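Local coordinates for protein putative ATPase, AAA family (Prochlorococcus marinus subsp. pastoris str. CCMP1986, PDB 3CTD) that probably acts as a DNA-dependent ATPase in the cellular response to stalled DNA replication and is represented here by its C-terminal part, at residues 40-45 / 52-57; 85-90 / 117-122; 148-153 / 170-175; 74-79 / 93-98. The protein carries 1 engineered substitution. All coordinates share one frame; numbering follows the deposited sequence.

Contact 1 of 4, residues 40-45 / 52-57; sequences SAFIKS and DATLYW
W57 and F42 are turned toward the same seam by different first torsions: the indole CG of W57 lies beside its own backbone N and anti to the carbonyl carbon (chi1 -55°), whereas the phenyl CG of F42 stands anti to the backbone N (chi1 178°). The first choice sets the indole against A41 and S45 of helix 36-47, where the methyl group of A41 sits over the face of its five-membered ring. This is a CH-pi contact, with A41 CB 3.7 Å from the ring centroid and almost on the ring normal. The other face is covered by Y56 CD2 from within the same helix, which leaves the indole clasped on both sides. S45 OG approaches the indole at its edge, 3.2 Å from W57 CD1, and also touches the methyl of A53 at 3.6 Å. Farther along, the phenyl edge of F42 meets a backbone oxygen, T54 O, at 3.7 Å from CD1, while CE1 packs against T54 CG2 at 3.9 Å. The hydroxyl of T54 bonds back to D50 O, just ahead of the helix start. The indole NE1 reaches beyond the subunit and bonds to Y173 O of the second subunit. Were W57 an alanine, the A41 methyl would probably face a gap and that neighbouring carbonyl lose its donor. The helix axes approach to 8.2 Å and run at 159°, with the small residues A41, S45 and A53 at the seam, consistent with so close an approach. Joined by a very short connection, they form an antiparallel alpha-alpha hairpin within the helical core of this C-terminal part.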
loop_
_atom_site.group_PDB
_atom_site.type_symbol
_atom_site.label_atom_id
_atom_site.label_comp_id
_atom_site.label_asym_id
_atom_site.label_seq_id
_atom_site.Cartn_x
_atom_site.Cartn_y
_atom_site.Cartn_z
ATOM N N SER B 40 -18.948 -5.696 19.809
ATOM C CA SER B 40 -19.478 -4.334 19.868
ATOM C C SER B 40 -18.602 -3.405 20.729
ATOM O O SER B 40 -18.216 -2.294 20.320
ATOM C CB SER B 40 -20.943 -4.363 20.342
ATOM O OG SER B 40 -21.351 -3.107 20.843
ATOM N N ALA B 41 -18.239 -3.855 21.911
ATOM C CA ALA B 41 -17.363 -3.030 22.764
ATOM C C ALA B 41 -15.952 -2.727 22.132
ATOM O O ALA B 41 -15.352 -1.635 22.311
ATOM C CB ALA B 41 -17.243 -3.679 24.149
ATOM N N PHE B 42 -15.451 -3.709 21.394
ATOM C CA PHE B 42 -14.215 -3.622 20.598
ATOM C C PHE B 42 -14.290 -2.509 19.536
ATOM O O PHE B 42 -13.492 -1.590 19.513
ATOM C CB PHE B 42 -13.994 -5.004 19.927
ATOM C CG PHE B 42 -12.791 -5.083 19.025
ATOM C CD1 PHE B 42 -11.493 -4.869 19.539
ATOM C CD2 PHE B 42 -12.951 -5.428 17.661
ATOM C CE1 PHE B 42 -10.362 -4.972 18.698
ATOM C CE2 PHE B 42 -11.841 -5.519 16.821
ATOM C CZ PHE B 42 -10.525 -5.287 17.345
ATOM N N ILE B 43 -15.291 -2.568 18.679
ATOM C CA ILE B 43 -15.493 -1.538 17.691
ATOM C C ILE B 43 -15.777 -0.187 18.355
ATOM O O ILE B 43 -15.307 0.855 17.889
ATOM C CB ILE B 43 -16.644 -1.952 16.748
ATOM C CG1 ILE B 43 -16.271 -3.268 16.039
ATOM C CG2 ILE B 43 -16.959 -0.846 15.753
ATOM C CD1 ILE B 43 -14.865 -3.098 15.258
ATOM N N LYS B 44 -16.519 -0.166 19.455
ATOM C CA LYS B 44 -16.785 1.136 20.037
ATOM C C LYS B 44 -15.546 1.708 20.639
ATOM O O LYS B 44 -15.329 2.887 20.502
ATOM C CB LYS B 44 -17.916 1.107 21.059
ATOM C CG LYS B 44 -19.157 0.431 20.550
ATOM C CD LYS B 44 -20.298 0.692 21.536
ATOM C CE LYS B 44 -21.552 -0.114 21.173
ATOM N NZ LYS B 44 -22.220 0.484 20.022
ATOM N N SER B 45 -14.705 0.892 21.277
ATOM C CA SER B 45 -13.405 1.400 21.794
ATOM C C SER B 45 -12.508 1.970 20.659
ATOM O O SER B 45 -11.813 2.985 20.809
ATOM C CB SER B 45 -12.651 0.263 22.532
ATOM O OG SER B 45 -13.515 -0.502 23.387
ATOM N N ASP B 52 -6.171 1.303 24.727
ATOM C CA ASP B 52 -6.221 0.355 25.848
ATOM C C ASP B 52 -7.456 -0.499 25.853
ATOM O O ASP B 52 -7.353 -1.726 25.926
ATOM C CB ASP B 52 -6.135 1.087 27.156
ATOM C CG ASP B 52 -4.864 1.862 27.251
ATOM O OD1 ASP B 52 -3.809 1.228 27.162
ATOM O OD2 ASP B 52 -4.914 3.093 27.359
ATOM N N ALA B 53 -8.637 0.119 25.808
ATOM C CA ALA B 53 -9.848 -0.705 25.814
ATOM C C ALA B 53 -9.913 -1.586 24.574
ATOM O O ALA B 53 -10.368 -2.751 24.643
ATOM C CB ALA B 53 -11.064 0.144 25.916
ATOM N N THR B 54 -9.465 -1.025 23.446
ATOM C CA THR B 54 -9.350 -1.777 22.210
ATOM C C THR B 54 -8.590 -3.051 22.497
ATOM O O THR B 54 -9.065 -4.136 22.170
ATOM C CB THR B 54 -8.702 -0.952 21.053
ATOM O OG1 THR B 54 -9.636 0.029 20.628
ATOM C CG2 THR B 54 -8.377 -1.789 19.837
ATOM N N LEU B 55 -7.421 -2.949 23.112
ATOM C CA LEU B 55 -6.636 -4.164 23.372
ATOM C C LEU B 55 -7.324 -5.162 24.311
ATOM O O LEU B 55 -7.290 -6.395 24.102
ATOM C CB LEU B 55 -5.257 -3.802 23.873
ATOM C CG LEU B 55 -4.328 -3.180 22.861
ATOM C CD1 LEU B 55 -3.137 -2.730 23.639
ATOM C CD2 LEU B 55 -3.939 -4.182 21.750
ATOM N N TYR B 56 -7.972 -4.630 25.338
ATOM C CA TYR B 56 -8.667 -5.476 26.291
ATOM C C TYR B 56 -9.770 -6.276 25.611
ATOM O O TYR B 56 -9.808 -7.513 25.749
ATOM C CB TYR B 56 -9.188 -4.625 27.438
ATOM C CG TYR B 56 -9.917 -5.381 28.480
ATOM C CD1 TYR B 56 -9.243 -5.968 29.546
ATOM C CD2 TYR B 56 -11.292 -5.516 28.410
ATOM C CE1 TYR B 56 -9.929 -6.704 30.499
ATOM C CE2 TYR B 56 -11.995 -6.228 29.360
ATOM C CZ TYR B 56 -11.319 -6.822 30.406
ATOM O OH TYR B 56 -12.033 -7.514 31.367
ATOM N N TRP B 57 -10.629 -5.634 24.812
ATOM C CA TRP B 57 -11.685 -6.427 24.142
ATOM C C TRP B 57 -11.149 -7.353 23.068
ATOM O O TRP B 57 -11.698 -8.422 22.851
ATOM C CB TRP B 57 -12.854 -5.549 23.612
ATOM C CG TRP B 57 -13.441 -4.693 24.702
ATOM C CD1 TRP B 57 -13.313 -3.350 24.829
ATOM C CD2 TRP B 57 -14.175 -5.150 25.858
ATOM N NE1 TRP B 57 -13.937 -2.931 25.975
ATOM C CE2 TRP B 57 -14.482 -4.015 26.623
ATOM C CE3 TRP B 57 -14.610 -6.423 26.313
ATOM C CZ2 TRP B 57 -15.225 -4.091 27.833
ATOM C CZ3 TRP B 57 -15.338 -6.512 27.514
ATOM C CH2 TRP B 57 -15.633 -5.342 28.260
#

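Contact 2 of 4, residues 85-90 / 117-122; sequences LADPNA and SLYLAI
The phenol OH of Y119 and OD2 of D87 lie 2.6 Å apart, the donor being the tyrosine, although the geometry makes this hydrogen bond a weak one. The two side chains meet nearly perpendicular, with carboxylate and ring planes 43° apart. The other carboxylate oxygen works locally: N89 N donates to D87 OD1 at 3.1 Å, meeting it from above the carboxylate plane. This is a capping bond, set in a type I turn from D87 to A90 that leads into helix 90-104. One side chain thus ties a helix start to a neighbouring helix. A leucine at D87 would probably strip the turn of its cap and leave the Y119 hydroxyl without this acceptor. Beside the polar pair, A90 CB packs on Y119 CE2 at 3.6 Å and on L120 CD2 at 3.8 Å. The tyrosine can extend this far because its CG stands anti to the backbone N (chi1 180°). Its ring also stacks with W191 of the second subunit. Within its own chain, L120 and A90 both touch I83 at the end of helix 68-83, which places the turn between that helix, helix 90-104 and the last turn of helix 110-121.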
loop_
_atom_site.group_PDB
_atom_site.type_symbol
_atom_site.label_atom_id
_atom_site.label_comp_id
_atom_site.label_asym_id
_atom_site.label_seq_id
_atom_site.Cartn_x
_atom_site.Cartn_y
_atom_site.Cartn_z
ATOM N N LEU B 85 -12.242 8.221 4.829
ATOM C CA LEU B 85 -11.370 9.213 4.201
ATOM C C LEU B 85 -10.644 10.154 5.197
ATOM O O LEU B 85 -10.039 11.164 4.800
ATOM C CB LEU B 85 -12.158 10.012 3.161
ATOM C CG LEU B 85 -12.958 9.114 2.231
ATOM C CD1 LEU B 85 -13.844 9.991 1.445
ATOM C CD2 LEU B 85 -12.018 8.387 1.309
ATOM N N ALA B 86 -10.707 9.855 6.485
ATOM C CA ALA B 86 -9.830 10.593 7.413
ATOM C C ALA B 86 -8.407 10.084 7.140
ATOM O O ALA B 86 -7.425 10.824 7.267
ATOM C CB ALA B 86 -10.244 10.372 8.870
ATOM N N ASP B 87 -8.309 8.809 6.753
ATOM C CA ASP B 87 -7.051 8.187 6.333
ATOM C C ASP B 87 -7.370 6.977 5.436
ATOM O O ASP B 87 -7.512 5.847 5.910
ATOM C CB ASP B 87 -6.206 7.783 7.553
ATOM C CG ASP B 87 -4.916 7.014 7.176
ATOM O OD1 ASP B 87 -4.506 7.006 5.999
ATOM O OD2 ASP B 87 -4.313 6.375 8.067
ATOM N N PRO B 88 -7.466 7.211 4.124
ATOM C CA PRO B 88 -7.892 6.108 3.278
ATOM C C PRO B 88 -6.817 5.017 3.165
ATOM O O PRO B 88 -7.058 3.998 2.562
ATOM C CB PRO B 88 -8.156 6.777 1.934
ATOM C CG PRO B 88 -7.327 8.030 1.947
ATOM C CD PRO B 88 -7.074 8.419 3.356
ATOM N N ASN B 89 -5.647 5.215 3.755
ATOM C CA ASN B 89 -4.639 4.156 3.791
ATOM C C ASN B 89 -4.982 3.075 4.843
ATOM O O ASN B 89 -4.511 1.920 4.789
ATOM C CB ASN B 89 -3.249 4.786 4.038
ATOM C CG ASN B 89 -2.105 3.787 3.847
ATOM O OD1 ASN B 89 -1.914 3.235 2.763
ATOM N ND2 ASN B 89 -1.329 3.564 4.909
ATOM N N ALA B 90 -5.829 3.440 5.804
ATOM C CA ALA B 90 -6.202 2.529 6.878
ATOM C C ALA B 90 -6.697 1.201 6.323
ATOM O O ALA B 90 -6.358 0.151 6.871
ATOM C CB ALA B 90 -7.279 3.182 7.824
ATOM N N SER B 117 -5.798 -3.429 14.955
ATOM C CA SER B 117 -6.669 -2.854 15.964
ATOM C C SER B 117 -6.132 -1.533 16.486
ATOM O O SER B 117 -6.841 -0.509 16.453
ATOM C CB SER B 117 -6.906 -3.866 17.088
ATOM O OG SER B 117 -7.409 -5.058 16.466
ATOM N N LEU B 118 -4.902 -1.545 16.979
ATOM C CA LEU B 118 -4.274 -0.317 17.513
ATOM C C LEU B 118 -4.252 0.802 16.509
ATOM O O LEU B 118 -4.472 1.962 16.835
ATOM C CB LEU B 118 -2.846 -0.612 17.987
ATOM C CG LEU B 118 -2.801 -1.400 19.308
ATOM C CD1 LEU B 118 -1.401 -1.957 19.494
ATOM C CD2 LEU B 118 -3.266 -0.538 20.527
ATOM N N TYR B 119 -4.010 0.444 15.255
ATOM C CA TYR B 119 -3.883 1.430 14.182
ATOM C C TYR B 119 -5.184 2.228 13.969
ATOM O O TYR B 119 -5.156 3.444 13.799
ATOM C CB TYR B 119 -3.509 0.704 12.902
ATOM C CG TYR B 119 -3.353 1.619 11.739
ATOM C CD1 TYR B 119 -2.116 2.032 11.304
ATOM C CD2 TYR B 119 -4.451 2.076 11.052
ATOM C CE1 TYR B 119 -1.979 2.895 10.178
ATOM C CE2 TYR B 119 -4.326 2.947 9.929
ATOM C CZ TYR B 119 -3.095 3.343 9.498
ATOM O OH TYR B 119 -3.001 4.189 8.388
ATOM N N LEU B 120 -6.316 1.517 13.922
ATOM C CA LEU B 120 -7.625 2.151 13.816
ATOM C C LEU B 120 -7.948 2.953 15.076
ATOM O O LEU B 120 -8.413 4.074 14.968
ATOM C CB LEU B 120 -8.710 1.120 13.527
ATOM C CG LEU B 120 -8.537 0.403 12.193
ATOM C CD1 LEU B 120 -9.706 -0.545 11.899
ATOM C CD2 LEU B 120 -8.363 1.443 11.078
ATOM N N ALA B 121 -7.673 2.412 16.268
ATOM C CA ALA B 121 -7.957 3.140 17.508
ATOM C C ALA B 121 -7.308 4.532 17.547
ATOM O O ALA B 121 -7.910 5.485 18.026
ATOM C CB ALA B 121 -7.507 2.333 18.686
ATOM N N ILE B 122 -6.068 4.647 17.058
ATOM C CA ILE B 122 -5.379 5.914 17.108
ATOM C C ILE B 122 -5.469 6.744 15.834
ATOM O O ILE B 122 -4.868 7.814 15.780
ATOM C CB ILE B 122 -3.889 5.753 17.552
ATOM C CG1 ILE B 122 -3.022 5.029 16.501
ATOM C CG2 ILE B 122 -3.819 4.971 18.853
ATOM C CD1 ILE B 122 -1.580 4.823 16.971
#

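Contact 3 of 4, residues 148-153 / 170-175; sequences PNHLKN and QQEYLP
H150 lays its imidazole alongside the aliphatic part of Q171, CD2 lying 3.7 Å from Q171 CG, and the two side chains run antiparallel alongside one another with ring and amide planes 28° apart. The histidine is held by a stronger tie as well. NE2 donates to the backbone oxygen E172 O at 2.7 Å, with an N-H...O angle of 160°, and the acceptor lies close to the ring plane. The ring is brought there by an unusual first torsion, with CG between the backbone N and the carbonyl carbon (chi1 67°), and one of its faces rests on L151 CG. The carboxylate of E172 lies farther off, OE1 standing 5.1 Å from H150 NE2; it could modestly favour a protonated ring, whose charge state is not settled. Both segments belong to the long stretch between helices 131-139 and 191-197, an irregular region in which a short 3-10 turn faces an extended run. L151 adds an apolar contact, CD2 lying 3.9 Å from Y173 CD1, the two side chains crossing roughly at right angles. Its CD1 methyl lies against the backbone oxygen Y173 O at 3.4 Å. The phenol of Y173 accepts a bond from Q171 NE2 at 3.0 Å, and that same amide nitrogen also bonds to L159 O, which fixes the rotation of the glutamine end. P148 closes the far end loosely, its CG 4.2 Å from P175 CA. L151 O bonds to S40 OG of the third subunit, and P148 packs on W57 of that same copy.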
loop_
_atom_site.group_PDB
_atom_site.type_symbol
_atom_site.label_atom_id
_atom_site.label_comp_id
_atom_site.label_asym_id
_atom_site.label_seq_id
_atom_site.Cartn_x
_atom_site.Cartn_y
_atom_site.Cartn_z
ATOM N N PRO B 148 -29.043 11.687 -17.592
ATOM C CA PRO B 148 -29.007 12.768 -18.586
ATOM C C PRO B 148 -28.304 12.316 -19.872
ATOM O O PRO B 148 -27.320 11.569 -19.800
ATOM C CB PRO B 148 -28.218 13.878 -17.884
ATOM C CG PRO B 148 -28.442 13.615 -16.384
ATOM C CD PRO B 148 -28.693 12.130 -16.226
ATOM N N ASN B 149 -28.819 12.743 -21.019
ATOM C CA ASN B 149 -28.230 12.424 -22.305
ATOM C C ASN B 149 -26.712 12.580 -22.412
ATOM O O ASN B 149 -26.034 11.711 -22.975
ATOM C CB ASN B 149 -28.976 13.122 -23.460
ATOM C CG ASN B 149 -30.485 12.738 -23.498
ATOM O OD1 ASN B 149 -30.891 11.626 -23.074
ATOM N ND2 ASN B 149 -31.311 13.658 -23.991
ATOM N N HIS B 150 -26.163 13.680 -21.900
ATOM C CA HIS B 150 -24.741 13.924 -22.127
ATOM C C HIS B 150 -23.862 13.029 -21.237
ATOM O O HIS B 150 -22.653 13.074 -21.332
ATOM C CB HIS B 150 -24.402 15.393 -21.908
ATOM C CG HIS B 150 -24.555 15.829 -20.493
ATOM N ND1 HIS B 150 -25.781 16.096 -19.936
ATOM C CD2 HIS B 150 -23.645 16.038 -19.517
ATOM C CE1 HIS B 150 -25.629 16.438 -18.671
ATOM N NE2 HIS B 150 -24.340 16.407 -18.388
ATOM N N LEU B 151 -24.501 12.236 -20.372
ATOM C CA LEU B 151 -23.827 11.393 -19.401
ATOM C C LEU B 151 -24.002 9.932 -19.740
ATOM O O LEU B 151 -23.460 9.088 -19.047
ATOM C CB LEU B 151 -24.336 11.624 -17.980
ATOM C CG LEU B 151 -24.122 13.027 -17.408
ATOM C CD1 LEU B 151 -24.633 13.123 -15.960
ATOM C CD2 LEU B 151 -22.685 13.443 -17.542
ATOM N N LYS B 152 -24.768 9.641 -20.790
ATOM C CA LYS B 152 -24.930 8.270 -21.260
ATOM C C LYS B 152 -23.656 7.698 -21.866
ATOM O O LYS B 152 -22.737 8.420 -22.290
ATOM C CB LYS B 152 -26.046 8.175 -22.309
ATOM C CG LYS B 152 -27.455 8.258 -21.732
ATOM C CD LYS B 152 -28.505 7.962 -22.795
ATOM C CE LYS B 152 -29.803 8.656 -22.434
ATOM N NZ LYS B 152 -30.957 7.809 -22.853
ATOM N N ASN B 153 -23.609 6.384 -21.928
ATOM C CA ASN B 153 -22.523 5.721 -22.603
ATOM C C ASN B 153 -22.360 6.194 -24.067
ATOM O O ASN B 153 -23.334 6.161 -24.839
ATOM C CB ASN B 153 -22.795 4.223 -22.522
ATOM C CG ASN B 153 -21.719 3.417 -23.151
ATOM O OD1 ASN B 153 -22.011 2.528 -23.930
ATOM N ND2 ASN B 153 -20.457 3.728 -22.843
ATOM N N GLN B 170 -17.352 23.241 -16.293
ATOM C CA GLN B 170 -18.692 23.263 -15.707
ATOM C C GLN B 170 -19.671 22.330 -16.495
ATOM O O GLN B 170 -20.088 22.640 -17.616
ATOM C CB GLN B 170 -19.176 24.716 -15.567
ATOM C CG GLN B 170 -20.625 24.865 -15.145
ATOM C CD GLN B 170 -20.990 26.314 -14.854
ATOM O OE1 GLN B 170 -20.341 27.235 -15.356
ATOM N NE2 GLN B 170 -22.020 26.518 -14.036
ATOM N N GLN B 171 -19.978 21.154 -15.937
ATOM C CA GLN B 171 -20.854 20.208 -16.614
ATOM C C GLN B 171 -21.749 19.542 -15.580
ATOM O O GLN B 171 -21.317 19.260 -14.479
ATOM C CB GLN B 171 -20.016 19.165 -17.414
ATOM C CG GLN B 171 -20.803 18.101 -18.205
ATOM C CD GLN B 171 -19.907 17.312 -19.149
ATOM O OE1 GLN B 171 -20.180 17.235 -20.333
ATOM N NE2 GLN B 171 -18.825 16.718 -18.628
ATOM N N GLU B 172 -22.990 19.273 -15.938
ATOM C CA GLU B 172 -23.942 18.692 -14.988
ATOM C C GLU B 172 -23.654 17.215 -14.834
ATOM O O GLU B 172 -23.554 16.502 -15.849
ATOM C CB GLU B 172 -25.386 18.834 -15.515
ATOM C CG GLU B 172 -25.829 20.266 -15.890
ATOM C CD GLU B 172 -27.198 20.316 -16.630
ATOM O OE1 GLU B 172 -27.987 19.357 -16.484
ATOM O OE2 GLU B 172 -27.482 21.310 -17.359
ATOM N N TYR B 173 -23.590 16.750 -13.586
ATOM C CA TYR B 173 -23.354 15.346 -13.261
ATOM C C TYR B 173 -24.533 14.726 -12.548
ATOM O O TYR B 173 -24.730 13.493 -12.536
ATOM C CB TYR B 173 -22.036 15.180 -12.478
ATOM C CG TYR B 173 -20.824 15.533 -13.356
ATOM C CD1 TYR B 173 -20.581 14.838 -14.543
ATOM C CD2 TYR B 173 -19.944 16.551 -13.014
ATOM C CE1 TYR B 173 -19.503 15.158 -15.370
ATOM C CE2 TYR B 173 -18.864 16.878 -13.814
ATOM C CZ TYR B 173 -18.658 16.183 -15.007
ATOM O OH TYR B 173 -17.616 16.506 -15.867
ATOM N N LEU B 174 -25.355 15.584 -11.965
ATOM C CA LEU B 174 -26.583 15.131 -11.296
ATOM C C LEU B 174 -27.718 15.467 -12.235
ATOM O O LEU B 174 -27.591 16.359 -13.062
ATOM C CB LEU B 174 -26.785 15.881 -9.972
ATOM C CG LEU B 174 -26.014 15.348 -8.771
ATOM C CD1 LEU B 174 -25.671 16.488 -7.774
ATOM C CD2 LEU B 174 -26.786 14.265 -8.109
ATOM N N PRO B 175 -28.848 14.787 -12.095
ATOM C CA PRO B 175 -30.015 15.292 -12.861
ATOM C C PRO B 175 -30.328 16.754 -12.509
ATOM O O PRO B 175 -30.062 17.182 -11.379
ATOM C CB PRO B 175 -31.152 14.396 -12.394
ATOM C CG PRO B 175 -30.434 13.129 -11.729
ATOM C CD PRO B 175 -29.174 13.702 -11.145
#

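Contact 4 of 4, residues 74-79 / 93-98; sequences RLLISA and VVQSCC
V94 turns both of its methyl groups toward helix 68-83, and its rotamer decides which neighbour each one meets. CG1 stands anti to the backbone N (chi1 169°) and comes to lie 3.7 Å from L76 CD2 and 4.1 Å from L75 CB. CG2, anti to the carbonyl carbon, is directed to A79 and stops 4.3 Å from its CB. L76 starts out along the flank of its helix; chi2 162° carries CD1 out anti to CA, which leaves CD2 as the branch turned to V94 CG1, and the leucine crosses V94 obliquely. Q95 arrives on the other side of that methyl. Its chain bends at CG (chi2 63°), folding the amide back over the helix surface so that OE1 sits 3.4 Å from L76 CD2 while NE2 makes a weak bond to D99 OD1. The leucine end is thus flanked by a valine methyl and an amide oxygen, and it also packs on F112 of the third subunit. L75, in turn, continues past V94 to the other helices of the core. With segment axes 9.5 Å apart and 169° between their directions, these consecutive helices form an antiparallel helical hairpin, packed side by side in a bundle.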
loop_
_atom_site.group_PDB
_atom_site.type_symbol
_atom_site.label_atom_id
_atom_site.label_comp_id
_atom_site.label_asym_id
_atom_site.label_seq_id
_atom_site.Cartn_x
_atom_site.Cartn_y
_atom_site.Cartn_z
ATOM N N ARG B 74 -14.736 -7.091 10.738
ATOM C CA ARG B 74 -15.132 -5.900 11.448
ATOM C C ARG B 74 -14.076 -4.835 11.453
ATOM O O ARG B 74 -14.403 -3.669 11.410
ATOM C CB ARG B 74 -15.567 -6.224 12.879
ATOM C CG ARG B 74 -16.890 -6.964 12.943
ATOM C CD ARG B 74 -18.146 -6.166 12.444
ATOM N NE ARG B 74 -19.290 -7.092 12.332
ATOM C CZ ARG B 74 -20.165 -7.393 13.322
ATOM N NH1 ARG B 74 -20.070 -6.810 14.527
ATOM N NH2 ARG B 74 -21.146 -8.285 13.105
ATOM N N LEU B 75 -12.807 -5.219 11.493
ATOM C CA LEU B 75 -11.744 -4.252 11.350
ATOM C C LEU B 75 -11.714 -3.654 9.914
ATOM O O LEU B 75 -11.476 -2.447 9.748
ATOM C CB LEU B 75 -10.398 -4.878 11.694
ATOM C CG LEU B 75 -10.069 -5.248 13.147
ATOM C CD1 LEU B 75 -8.739 -5.988 13.138
ATOM C CD2 LEU B 75 -9.912 -3.976 13.932
ATOM N N LEU B 76 -11.971 -4.467 8.886
ATOM C CA LEU B 76 -11.957 -3.948 7.522
ATOM C C LEU B 76 -13.110 -2.958 7.381
ATOM O O LEU B 76 -12.907 -1.814 6.953
ATOM C CB LEU B 76 -12.053 -5.044 6.464
ATOM C CG LEU B 76 -10.806 -5.921 6.213
ATOM C CD1 LEU B 76 -11.212 -7.228 5.476
ATOM C CD2 LEU B 76 -9.664 -5.207 5.475
ATOM N N ILE B 77 -14.307 -3.392 7.775
ATOM C CA ILE B 77 -15.477 -2.514 7.849
ATOM C C ILE B 77 -15.233 -1.200 8.590
ATOM O O ILE B 77 -15.525 -0.128 8.082
ATOM C CB ILE B 77 -16.662 -3.237 8.510
ATOM C CG1 ILE B 77 -17.020 -4.495 7.689
ATOM C CG2 ILE B 77 -17.852 -2.284 8.697
ATOM C CD1 ILE B 77 -18.172 -5.340 8.304
ATOM N N SER B 78 -14.732 -1.280 9.813
ATOM C CA SER B 78 -14.504 -0.101 10.603
ATOM C C SER B 78 -13.444 0.830 9.942
ATOM O O SER B 78 -13.534 2.064 10.013
ATOM C CB SER B 78 -14.141 -0.508 12.030
ATOM O OG SER B 78 -13.276 0.468 12.548
ATOM N N ALA B 79 -12.478 0.259 9.244
ATOM C CA ALA B 79 -11.540 1.088 8.488
ATOM C C ALA B 79 -12.187 2.000 7.422
ATOM O O ALA B 79 -11.620 3.022 7.021
ATOM C CB ALA B 79 -10.443 0.194 7.866
ATOM N N VAL B 93 -3.723 -0.868 5.227
ATOM C CA VAL B 93 -2.903 -1.418 6.300
ATOM C C VAL B 93 -3.611 -2.634 6.927
ATOM O O VAL B 93 -3.003 -3.693 7.150
ATOM C CB VAL B 93 -2.591 -0.329 7.392
ATOM C CG1 VAL B 93 -2.018 -0.949 8.704
ATOM C CG2 VAL B 93 -1.662 0.769 6.834
ATOM N N VAL B 94 -4.882 -2.471 7.247
ATOM C CA VAL B 94 -5.643 -3.539 7.867
ATOM C C VAL B 94 -5.761 -4.745 6.938
ATOM O O VAL B 94 -5.702 -5.869 7.398
ATOM C CB VAL B 94 -7.075 -3.087 8.186
ATOM C CG1 VAL B 94 -7.882 -4.278 8.563
ATOM C CG2 VAL B 94 -7.060 -2.040 9.282
ATOM N N GLN B 95 -5.936 -4.503 5.633
ATOM C CA GLN B 95 -6.051 -5.589 4.677
ATOM C C GLN B 95 -4.752 -6.366 4.643
ATOM O O GLN B 95 -4.717 -7.585 4.578
ATOM C CB GLN B 95 -6.430 -5.086 3.279
ATOM C CG GLN B 95 -6.344 -6.161 2.211
ATOM C CD GLN B 95 -7.312 -7.284 2.483
ATOM O OE1 GLN B 95 -8.501 -7.048 2.809
ATOM N NE2 GLN B 95 -6.830 -8.526 2.354
ATOM N N SER B 96 -3.674 -5.634 4.739
ATOM C CA SER B 96 -2.368 -6.225 4.766
ATOM C C SER B 96 -2.048 -6.993 6.082
ATOM O O SER B 96 -1.358 -7.999 6.050
ATOM C CB SER B 96 -1.380 -5.079 4.531
ATOM O OG SER B 96 -0.059 -5.502 4.660
ATOM N N CYS B 97 -2.540 -6.509 7.230
ATOM C CA CYS B 97 -2.578 -7.272 8.470
ATOM C C CYS B 97 -3.345 -8.589 8.291
ATOM O O CYS B 97 -2.829 -9.657 8.654
ATOM C CB CYS B 97 -3.202 -6.426 9.578
ATOM S SG CYS B 97 -2.099 -5.076 10.100
ATOM N N CYS B 98 -4.539 -8.513 7.699
ATOM C CA CYS B 98 -5.335 -9.699 7.374
ATOM C C CYS B 98 -4.527 -10.681 6.483
ATOM O O CYS B 98 -4.364 -11.860 6.820
ATOM C CB CYS B 98 -6.691 -9.283 6.769
ATOM S SG CYS B 98 -7.814 -10.658 6.314
#

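Contacts 1, 2 and 4 cluster in one helical core, their centres 9 to 15 Å apart, whereas contact 3 lies about 35 Å from contacts 2 and 4 and 45 Å from contact 1, in the irregular region that follows. Along the chain contact 1 closes first; contacts 4 and 2 then alternate their segments, interlocking helices 68-83, 90-104 and 110-121, and contact 3 comes last. F42 of contact 1 touches both S117 of contact 2 and L75 of contact 4, and L120 of contact 2 packs on L75 and S78 of contact 4. Contact 3 touches none within the subunit, yet it docks on contact 1 of another copy, so these loops help join the four-chain assembly.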